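SAM-dependent O-methyltransferase (Leptospira interrogans, PDB 2HNK) probably transfers a methyl group from S-adenosylmethionine to a hydroxyl oxygen of a substrate, and is captured here with the spent cofactor S-adenosylhomocysteine. Local coordinates at residues S146-K157 against L170-N181. Residues are numbered along the deposited sequence; the frame is centred on the assembly and turned at random.
Sequences SSIDLFFLDADK and LLKPGGLLIADN. With SAH (S-adenosyl-L-homocysteine), chain O.
Phe151 N donates to Leu176 O over 2.7 Å, and Phe151 O accepts from Ile178 N; the same parallel ladder runs on through Leu153 to Asp180 N. At the other end Leu170 O, closing helix 160-170, takes Ser147 N and Ile148 N from opposite faces of its carbonyl plane. Strands 150-153 and 175-180, 12° apart in direction, are joined by that helix in a beta-alpha-beta crossover at the centre of the Rossmann-like methyltransferase sheet. Apolar packing follows on both faces: the Phe151 ring receives Leu171 CD2 at its edge, 3.6 Å from Phe151 CD1, while Leu150 CD1 touches Leu176 CD2 and Ile178 CD1. Lys172, extended beyond CG, forms a salt bridge with Asp149, NZ meeting OD1 on its syn side (2.9 Å); a water links NZ to OD2, which also accepts from the backbone of Lys62 and Arg63. Past strand 150-153, Lys157 bends at chi2 (-58°) to place NZ 3.0 Å from Asn181 OD1, well above the amide carbonyl plane; NZ also donates to Ala155 O and forms a salt bridge, weak as a hydrogen bond, with Asp154 OD1. Asn181 ND2 donates to Asp223. Asp154 OD1, Asp180 OD2 and Asn181 OD1 meet as three acceptors without mutual hydrogen bonds, consistent with the divalent-metal site of cation-dependent relatives, while Asp154 OD2 accepts from the S-adenosylhomocysteine amino group.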
# COMPACT_ATOMS: atom_id res chain seq x y z
N SER C 146 -10.15 20.14 -5.27
CA SER C 146 -9.14 19.96 -4.22
C SER C 146 -9.70 19.79 -2.82
O SER C 146 -9.21 20.39 -1.87
CB SER C 146 -8.13 21.12 -4.24
OG SER C 146 -7.24 20.97 -5.33
N SER C 147 -10.74 18.97 -2.68
CA SER C 147 -11.39 18.82 -1.39
C SER C 147 -11.29 17.40 -0.80
O SER C 147 -11.62 17.19 0.37
CB SER C 147 -12.86 19.24 -1.50
OG SER C 147 -13.54 18.50 -2.50
N ILE C 148 -10.84 16.44 -1.60
CA ILE C 148 -10.87 15.02 -1.22
C ILE C 148 -9.48 14.45 -0.92
O ILE C 148 -8.50 14.75 -1.62
CB ILE C 148 -11.60 14.17 -2.30
CG1 ILE C 148 -12.96 14.80 -2.66
CG2 ILE C 148 -11.77 12.72 -1.84
CD1 ILE C 148 -13.97 14.92 -1.49
N ASP C 149 -9.39 13.63 0.12
CA ASP C 149 -8.12 13.00 0.50
C ASP C 149 -7.84 11.74 -0.29
O ASP C 149 -6.71 11.50 -0.73
CB ASP C 149 -8.13 12.67 1.99
CG ASP C 149 -8.24 13.89 2.85
OD1 ASP C 149 -7.61 14.91 2.52
OD2 ASP C 149 -8.94 13.84 3.87
N LEU C 150 -8.88 10.92 -0.47
CA LEU C 150 -8.72 9.60 -1.03
C LEU C 150 -9.94 9.17 -1.84
O LEU C 150 -11.08 9.43 -1.45
CB LEU C 150 -8.40 8.58 0.08
CG LEU C 150 -8.03 7.14 -0.28
CD1 LEU C 150 -7.09 6.54 0.77
CD2 LEU C 150 -9.26 6.27 -0.44
N PHE C 151 -9.67 8.53 -2.98
CA PHE C 151 -10.70 7.96 -3.82
C PHE C 151 -10.55 6.46 -3.93
O PHE C 151 -9.44 5.95 -4.04
CB PHE C 151 -10.63 8.53 -5.22
CG PHE C 151 -11.51 9.70 -5.45
CD1 PHE C 151 -11.06 10.99 -5.22
CD2 PHE C 151 -12.80 9.52 -5.93
CE1 PHE C 151 -11.89 12.09 -5.46
CE2 PHE C 151 -13.64 10.61 -6.18
CZ PHE C 151 -13.18 11.89 -5.94
N PHE C 152 -11.68 5.75 -3.93
CA PHE C 152 -11.72 4.36 -4.33
C PHE C 152 -12.57 4.22 -5.61
O PHE C 152 -13.78 4.47 -5.58
CB PHE C 152 -12.27 3.48 -3.21
CG PHE C 152 -12.19 2.01 -3.50
CD1 PHE C 152 -10.99 1.42 -3.88
CD2 PHE C 152 -13.31 1.21 -3.37
CE1 PHE C 152 -10.91 0.05 -4.15
CE2 PHE C 152 -13.24 -0.17 -3.63
CZ PHE C 152 -12.04 -0.74 -4.02
N LEU C 153 -11.93 3.84 -6.70
CA LEU C 153 -12.60 3.65 -7.98
C LEU C 153 -12.91 2.17 -8.23
O LEU C 153 -12.00 1.37 -8.50
CB LEU C 153 -11.78 4.24 -9.13
CG LEU C 153 -12.29 4.00 -10.56
CD1 LEU C 153 -13.73 4.52 -10.75
CD2 LEU C 153 -11.35 4.60 -11.61
N ASP C 154 -14.19 1.83 -8.18
CA ASP C 154 -14.66 0.47 -8.37
C ASP C 154 -16.06 0.42 -9.00
O ASP C 154 -16.91 -0.38 -8.61
CB ASP C 154 -14.67 -0.26 -7.02
CG ASP C 154 -14.79 -1.76 -7.17
OD1 ASP C 154 -14.51 -2.30 -8.26
OD2 ASP C 154 -15.17 -2.40 -6.17
N ALA C 155 -16.30 1.28 -9.98
CA ALA C 155 -17.61 1.38 -10.62
C ALA C 155 -17.61 0.72 -12.00
O ALA C 155 -16.92 -0.29 -12.21
CB ALA C 155 -18.05 2.83 -10.70
N ASP C 156 -18.39 1.26 -12.94
CA ASP C 156 -18.46 0.71 -14.29
C ASP C 156 -17.14 0.96 -15.03
O ASP C 156 -16.69 2.09 -15.16
CB ASP C 156 -19.68 1.25 -15.05
CG ASP C 156 -19.71 2.76 -15.12
OD1 ASP C 156 -19.57 3.41 -14.06
OD2 ASP C 156 -19.89 3.29 -16.24
N LYS C 157 -16.54 -0.13 -15.51
CA LYS C 157 -15.15 -0.14 -15.97
C LYS C 157 -14.94 0.66 -17.25
O LYS C 157 -13.90 1.29 -17.43
CB LYS C 157 -14.66 -1.58 -16.16
CG LYS C 157 -15.01 -2.55 -15.03
CD LYS C 157 -14.45 -2.09 -13.68
CE LYS C 157 -14.98 -2.93 -12.53
NZ LYS C 157 -14.92 -2.19 -11.24
N LEU C 170 -11.07 16.66 -7.99
CA LEU C 170 -11.57 16.62 -6.62
C LEU C 170 -10.49 16.34 -5.58
O LEU C 170 -10.61 16.78 -4.44
CB LEU C 170 -12.72 15.61 -6.49
CG LEU C 170 -14.08 16.09 -7.01
CD1 LEU C 170 -15.00 14.91 -7.29
CD2 LEU C 170 -14.75 17.09 -6.05
N LEU C 171 -9.45 15.61 -5.98
CA LEU C 171 -8.36 15.27 -5.06
C LEU C 171 -7.49 16.47 -4.72
O LEU C 171 -7.13 17.25 -5.60
CB LEU C 171 -7.46 14.17 -5.64
CG LEU C 171 -7.81 12.69 -5.52
CD1 LEU C 171 -6.74 11.87 -6.24
CD2 LEU C 171 -7.94 12.24 -4.06
N LYS C 172 -7.14 16.60 -3.44
CA LYS C 172 -6.12 17.54 -2.99
C LYS C 172 -4.75 17.10 -3.53
O LYS C 172 -4.54 15.90 -3.75
CB LYS C 172 -6.05 17.57 -1.46
CG LYS C 172 -7.34 17.96 -0.75
CD LYS C 172 -7.08 17.98 0.75
CE LYS C 172 -8.35 17.95 1.54
NZ LYS C 172 -7.99 17.75 2.96
N PRO C 173 -3.82 18.05 -3.73
CA PRO C 173 -2.45 17.64 -4.04
C PRO C 173 -1.94 16.70 -2.95
O PRO C 173 -2.25 16.89 -1.78
CB PRO C 173 -1.68 18.97 -4.03
CG PRO C 173 -2.72 19.98 -4.46
CD PRO C 173 -3.96 19.53 -3.73
N GLY C 174 -1.22 15.65 -3.35
CA GLY C 174 -0.80 14.63 -2.39
C GLY C 174 -1.85 13.57 -2.10
O GLY C 174 -1.55 12.57 -1.44
N GLY C 175 -3.08 13.78 -2.58
CA GLY C 175 -4.17 12.82 -2.40
C GLY C 175 -3.99 11.52 -3.18
O GLY C 175 -3.17 11.44 -4.10
N LEU C 176 -4.77 10.51 -2.81
CA LEU C 176 -4.62 9.16 -3.33
C LEU C 176 -5.86 8.63 -4.05
O LEU C 176 -6.98 8.69 -3.52
CB LEU C 176 -4.23 8.19 -2.19
CG LEU C 176 -3.97 6.71 -2.49
CD1 LEU C 176 -2.79 6.50 -3.44
CD2 LEU C 176 -3.75 5.92 -1.21
N LEU C 177 -5.65 8.11 -5.25
CA LEU C 177 -6.67 7.33 -5.94
C LEU C 177 -6.30 5.86 -5.81
O LEU C 177 -5.19 5.45 -6.15
CB LEU C 177 -6.79 7.72 -7.42
CG LEU C 177 -7.47 6.75 -8.41
CD1 LEU C 177 -8.93 6.47 -8.05
CD2 LEU C 177 -7.36 7.27 -9.85
N ILE C 178 -7.23 5.07 -5.30
CA ILE C 178 -7.08 3.63 -5.27
C ILE C 178 -8.02 3.06 -6.32
O ILE C 178 -9.24 3.19 -6.21
CB ILE C 178 -7.38 3.04 -3.86
CG1 ILE C 178 -6.54 3.77 -2.78
CG2 ILE C 178 -7.13 1.54 -3.85
CD1 ILE C 178 -6.74 3.25 -1.37
N ALA C 179 -7.46 2.45 -7.36
CA ALA C 179 -8.27 1.94 -8.46
C ALA C 179 -8.33 0.41 -8.47
O ALA C 179 -7.30 -0.27 -8.49
CB ALA C 179 -7.76 2.48 -9.80
N ASP C 180 -9.55 -0.11 -8.45
CA ASP C 180 -9.80 -1.54 -8.43
C ASP C 180 -9.92 -2.15 -9.85
O ASP C 180 -10.27 -1.45 -10.80
CB ASP C 180 -11.08 -1.83 -7.63
CG ASP C 180 -11.10 -3.23 -7.04
OD1 ASP C 180 -10.04 -3.65 -6.50
OD2 ASP C 180 -12.16 -3.91 -7.11
N ASN C 181 -9.64 -3.46 -9.96
CA ASN C 181 -9.85 -4.24 -11.20
C ASN C 181 -8.96 -3.85 -12.38
O ASN C 181 -9.30 -4.13 -13.53
CB ASN C 181 -11.32 -4.19 -11.64
CG ASN C 181 -12.26 -4.87 -10.66
OD1 ASN C 181 -13.04 -4.22 -9.97
ND2 ASN C 181 -12.20 -6.19 -10.60
N SAH O . -16.87 -1.62 -3.79
CA SAH O . -17.81 -2.78 -3.86
CB SAH O . -17.81 -3.37 -5.27
CG SAH O . -18.33 -2.41 -6.35
SD SAH O . -19.17 -3.35 -7.64
C SAH O . -17.55 -3.86 -2.80
O SAH O . -18.32 -4.82 -2.66
OXT SAH O . -16.57 -3.81 -2.06
C5' SAH O . -19.61 -1.89 -8.62
C4' SAH O . -20.83 -1.12 -8.14
O4' SAH O . -20.89 0.11 -8.83
C3' SAH O . -22.14 -1.84 -8.42
O3' SAH O . -22.87 -1.92 -7.22
C2' SAH O . -22.90 -0.98 -9.41
O2' SAH O . -24.27 -0.89 -9.05
C1' SAH O . -22.21 0.37 -9.28
N9 SAH O . -22.22 1.17 -10.52
C8 SAH O . -22.25 0.73 -11.83
N7 SAH O . -22.26 1.82 -12.65
C5 SAH O . -22.22 2.94 -11.89
C6 SAH O . -22.21 4.30 -12.19
N6 SAH O . -22.24 4.72 -13.45
N1 SAH O . -22.17 5.23 -11.17
C2 SAH O . -22.14 4.82 -9.85
N3 SAH O . -22.16 3.47 -9.55
C4 SAH O . -22.20 2.54 -10.55
O HOH W 1 -9.76 16.39 4.60